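Long-range contact in GDNF family receptor alpha-3 (Homo sapiens, PDB 2GH0), which serves as a cell-surface receptor for artemin, a survival factor for sensory and sympathetic neurons, whose binding leads to RET autophosphorylation and activation: residues 10-18 with 199-207. Residues are numbered along the deposited sequence; the frame is centred on the assembly and turned at random.
Sequences DLCLKFAML and MRFHSQLFS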
loop_
_atom_site.group_PDB
_atom_site.type_symbol
_atom_site.label_atom_id
_atom_site.label_comp_id
_atom_site.label_asym_id
_atom_site.label_seq_id
_atom_site.Cartn_x
_atom_site.Cartn_y
_atom_site.Cartn_z
ATOM N N ASP C 10 -3.847 -26.875 -33.026
ATOM C CA ASP C 10 -3.577 -28.293 -33.154
ATOM C C ASP C 10 -3.860 -28.994 -31.828
ATOM O O ASP C 10 -4.095 -28.343 -30.797
ATOM C CB ASP C 10 -2.145 -28.533 -33.609
ATOM C CG ASP C 10 -1.097 -28.028 -32.596
ATOM O OD1 ASP C 10 -0.303 -27.105 -32.917
ATOM O OD2 ASP C 10 -1.027 -28.569 -31.494
ATOM N N LEU C 11 -3.882 -30.320 -31.853
ATOM C CA LEU C 11 -4.327 -31.046 -30.664
ATOM C C LEU C 11 -3.233 -31.081 -29.606
ATOM O O LEU C 11 -3.522 -31.201 -28.434
ATOM C CB LEU C 11 -4.760 -32.489 -31.002
ATOM C CG LEU C 11 -6.014 -32.511 -31.891
ATOM C CD1 LEU C 11 -6.552 -33.913 -32.040
ATOM C CD2 LEU C 11 -7.088 -31.633 -31.312
ATOM N N CYS C 12 -1.975 -30.967 -30.005
ATOM C CA CYS C 12 -0.929 -30.869 -28.967
ATOM C C CYS C 12 -1.127 -29.604 -28.098
ATOM O O CYS C 12 -1.036 -29.675 -26.889
ATOM C CB CYS C 12 0.455 -30.899 -29.586
ATOM S SG CYS C 12 0.835 -32.640 -30.075
ATOM N N LEU C 13 -1.454 -28.481 -28.728
ATOM C CA LEU C 13 -1.772 -27.246 -28.013
ATOM C C LEU C 13 -3.020 -27.469 -27.161
ATOM O O LEU C 13 -3.034 -27.111 -25.993
ATOM C CB LEU C 13 -1.993 -26.055 -28.980
ATOM C CG LEU C 13 -2.388 -24.715 -28.324
ATOM C CD1 LEU C 13 -1.473 -24.323 -27.139
ATOM C CD2 LEU C 13 -2.429 -23.582 -29.340
ATOM N N LYS C 14 -4.084 -28.005 -27.758
ATOM C CA LYS C 14 -5.304 -28.281 -26.972
ATOM C C LYS C 14 -5.056 -29.161 -25.737
ATOM O O LYS C 14 -5.585 -28.873 -24.625
ATOM C CB LYS C 14 -6.417 -28.854 -27.861
ATOM C CG LYS C 14 -6.980 -27.847 -28.839
ATOM C CD LYS C 14 -8.060 -28.559 -29.692
ATOM C CE LYS C 14 -8.714 -27.663 -30.741
ATOM N NZ LYS C 14 -10.143 -28.147 -31.053
ATOM N N PHE C 15 -4.292 -30.242 -25.891
ATOM C CA PHE C 15 -3.974 -31.064 -24.710
ATOM C C PHE C 15 -3.101 -30.415 -23.638
ATOM O O PHE C 15 -3.260 -30.708 -22.450
ATOM C CB PHE C 15 -3.412 -32.426 -25.101
ATOM C CG PHE C 15 -4.483 -33.372 -25.588
ATOM C CD1 PHE C 15 -4.696 -33.551 -26.957
ATOM C CD2 PHE C 15 -5.258 -34.061 -24.671
ATOM C CE1 PHE C 15 -5.698 -34.402 -27.445
ATOM C CE2 PHE C 15 -6.287 -34.910 -25.123
ATOM C CZ PHE C 15 -6.510 -35.085 -26.516
ATOM N N ALA C 16 -2.180 -29.557 -24.060
ATOM C CA ALA C 16 -1.420 -28.706 -23.111
ATOM C C ALA C 16 -2.414 -27.896 -22.325
ATOM O O ALA C 16 -2.333 -27.779 -21.121
ATOM C CB ALA C 16 -0.424 -27.780 -23.854
ATOM N N MET C 17 -3.363 -27.312 -23.014
ATOM C CA MET C 17 -4.337 -26.462 -22.323
ATOM C C MET C 17 -5.329 -27.223 -21.409
ATOM O O MET C 17 -5.786 -26.662 -20.383
ATOM C CB MET C 17 -5.039 -25.575 -23.351
ATOM C CG MET C 17 -4.049 -24.563 -24.002
ATOM S SD MET C 17 -3.166 -23.495 -22.826
ATOM C CE MET C 17 -1.621 -24.330 -22.573
ATOM N N LEU C 18 -5.687 -28.477 -21.759
ATOM C CA LEU C 18 -6.450 -29.325 -20.815
ATOM C C LEU C 18 -5.722 -29.507 -19.511
ATOM O O LEU C 18 -6.304 -29.557 -18.436
ATOM C CB LEU C 18 -6.683 -30.704 -21.384
ATOM C CG LEU C 18 -7.919 -31.199 -22.054
ATOM C CD1 LEU C 18 -7.729 -32.747 -22.205
ATOM C CD2 LEU C 18 -9.213 -30.830 -21.267
ATOM N N MET C 199 -2.757 -42.199 -29.189
ATOM C CA MET C 199 -2.962 -41.042 -30.083
ATOM C C MET C 199 -4.291 -41.009 -30.827
ATOM O O MET C 199 -4.902 -39.922 -30.999
ATOM C CB MET C 199 -1.747 -40.901 -31.055
ATOM C CG MET C 199 -0.485 -40.368 -30.291
ATOM S SD MET C 199 0.755 -40.121 -31.571
ATOM C CE MET C 199 2.153 -39.643 -30.545
ATOM N N ARG C 200 -4.734 -42.152 -31.368
ATOM C CA ARG C 200 -6.068 -42.248 -31.976
ATOM C C ARG C 200 -7.148 -41.846 -30.982
ATOM O O ARG C 200 -8.064 -41.077 -31.290
ATOM C CB ARG C 200 -6.363 -43.662 -32.528
ATOM C CG ARG C 200 -5.559 -44.204 -33.828
ATOM C CD ARG C 200 -5.830 -45.870 -33.950
ATOM N NE ARG C 200 -4.493 -46.543 -34.100
ATOM C CZ ARG C 200 -4.185 -47.686 -33.537
ATOM N NH1 ARG C 200 -5.044 -48.269 -32.767
ATOM N NH2 ARG C 200 -2.991 -48.247 -33.708
ATOM N N PHE C 201 -7.011 -42.337 -29.752
ATOM C CA PHE C 201 -8.025 -41.992 -28.729
ATOM C C PHE C 201 -8.052 -40.490 -28.535
ATOM O O PHE C 201 -9.100 -39.880 -28.485
ATOM C CB PHE C 201 -7.703 -42.663 -27.381
ATOM C CG PHE C 201 -8.476 -42.070 -26.231
ATOM C CD1 PHE C 201 -9.872 -42.156 -26.194
ATOM C CD2 PHE C 201 -7.778 -41.401 -25.186
ATOM C CE1 PHE C 201 -10.598 -41.554 -25.120
ATOM C CE2 PHE C 201 -8.459 -40.855 -24.135
ATOM C CZ PHE C 201 -9.859 -40.915 -24.103
ATOM N N HIS C 202 -6.866 -39.894 -28.421
ATOM C CA HIS C 202 -6.782 -38.421 -28.340
ATOM C C HIS C 202 -7.443 -37.636 -29.493
ATOM O O HIS C 202 -8.171 -36.649 -29.244
ATOM C CB HIS C 202 -5.299 -38.015 -28.142
ATOM C CG HIS C 202 -4.795 -38.399 -26.794
ATOM N ND1 HIS C 202 -3.478 -38.613 -26.530
ATOM C CD2 HIS C 202 -5.460 -38.630 -25.629
ATOM C CE1 HIS C 202 -3.318 -38.948 -25.256
ATOM N NE2 HIS C 202 -4.509 -38.979 -24.689
ATOM N N SER C 203 -7.230 -38.047 -30.724
ATOM C CA SER C 203 -7.931 -37.462 -31.886
ATOM C C SER C 203 -9.461 -37.596 -31.763
ATOM O O SER C 203 -10.227 -36.682 -32.151
ATOM C CB SER C 203 -7.513 -38.103 -33.224
ATOM O OG SER C 203 -6.104 -37.974 -33.320
ATOM N N GLN C 204 -9.891 -38.725 -31.204
ATOM C CA GLN C 204 -11.312 -39.017 -31.146
ATOM C C GLN C 204 -12.030 -38.245 -30.057
ATOM O O GLN C 204 -13.223 -37.884 -30.210
ATOM C CB GLN C 204 -11.508 -40.520 -30.982
ATOM C CG GLN C 204 -11.038 -41.301 -32.226
ATOM C CD GLN C 204 -10.791 -42.808 -31.940
ATOM O OE1 GLN C 204 -11.236 -43.362 -30.907
ATOM N NE2 GLN C 204 -10.125 -43.467 -32.870
ATOM N N LEU C 205 -11.348 -38.060 -28.927
ATOM C CA LEU C 205 -11.885 -37.328 -27.784
ATOM C C LEU C 205 -12.244 -35.914 -28.211
ATOM O O LEU C 205 -13.296 -35.347 -27.800
ATOM C CB LEU C 205 -10.838 -37.325 -26.641
ATOM C CG LEU C 205 -11.285 -36.814 -25.267
ATOM C CD1 LEU C 205 -12.490 -37.568 -24.683
ATOM C CD2 LEU C 205 -10.102 -36.794 -24.280
ATOM N N PHE C 206 -11.395 -35.359 -29.072
ATOM C CA PHE C 206 -11.576 -33.986 -29.602
ATOM C C PHE C 206 -12.345 -33.865 -30.898
ATOM O O PHE C 206 -12.531 -32.748 -31.386
ATOM C CB PHE C 206 -10.227 -33.256 -29.781
ATOM C CG PHE C 206 -9.805 -32.481 -28.572
ATOM C CD1 PHE C 206 -8.927 -33.030 -27.677
ATOM C CD2 PHE C 206 -10.322 -31.214 -28.307
ATOM C CE1 PHE C 206 -8.532 -32.344 -26.509
ATOM C CE2 PHE C 206 -9.926 -30.507 -27.153
ATOM C CZ PHE C 206 -9.035 -31.080 -26.251
ATOM N N SER C 207 -12.798 -34.976 -31.466
ATOM C CA SER C 207 -13.486 -34.901 -32.735
ATOM C C SER C 207 -14.891 -34.362 -32.525
ATOM O O SER C 207 -15.585 -34.804 -31.594
ATOM C CB SER C 207 -13.547 -36.272 -33.418
ATOM O OG SER C 207 -14.509 -37.109 -32.771
#
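Gln204 O accepts two hydrogen bonds from the same face of its plane, from Ser207 OG at 3.0 Å and Ser207 N at 3.2 Å, securing the turn from which Phe206 reaches across to Phe15. One face of the Phe15 phenyl receives the edge of Phe206 in a T-shaped pair, centroids 4.8 Å apart and planes at 79°. Rotation of Phe15 CG to the position trans to its carbonyl carbon (chi1 -76°) carries the phenyl to this site, where His202 O lies in plane at its edge; the His202 ring completes the aromatic cluster obliquely. His202 ND1 is hydrogen-bonded to Leu67 O, a partner beyond the two helices, which limits rotation of the imidazole. Helix 11-20, in the first GDNF/GAS1 domain of this fragment, thus meets the closing helix 189-205, whose Cys190 is disulfide-bonded to Cys131 of the second. The axes of helical segments 11-18 and 199-205 come no nearer than 11.1 Å and cross at 81°, a gap spanned by long side chains. Lys14 CB makes an off-centre CH-pi contact with the Phe206 ring, while Lys14 CD reaches Phe206 CE2 at 3.7 Å. With an alanine in place of Phe206, the face of Phe15 would probably lose its edge-to-face partner, and the Lys14 methylenes the ring they pack on. Leu11 forks, CD1 meeting Ser203 CA and CD2 meeting Phe206 CB at 3.9 Å.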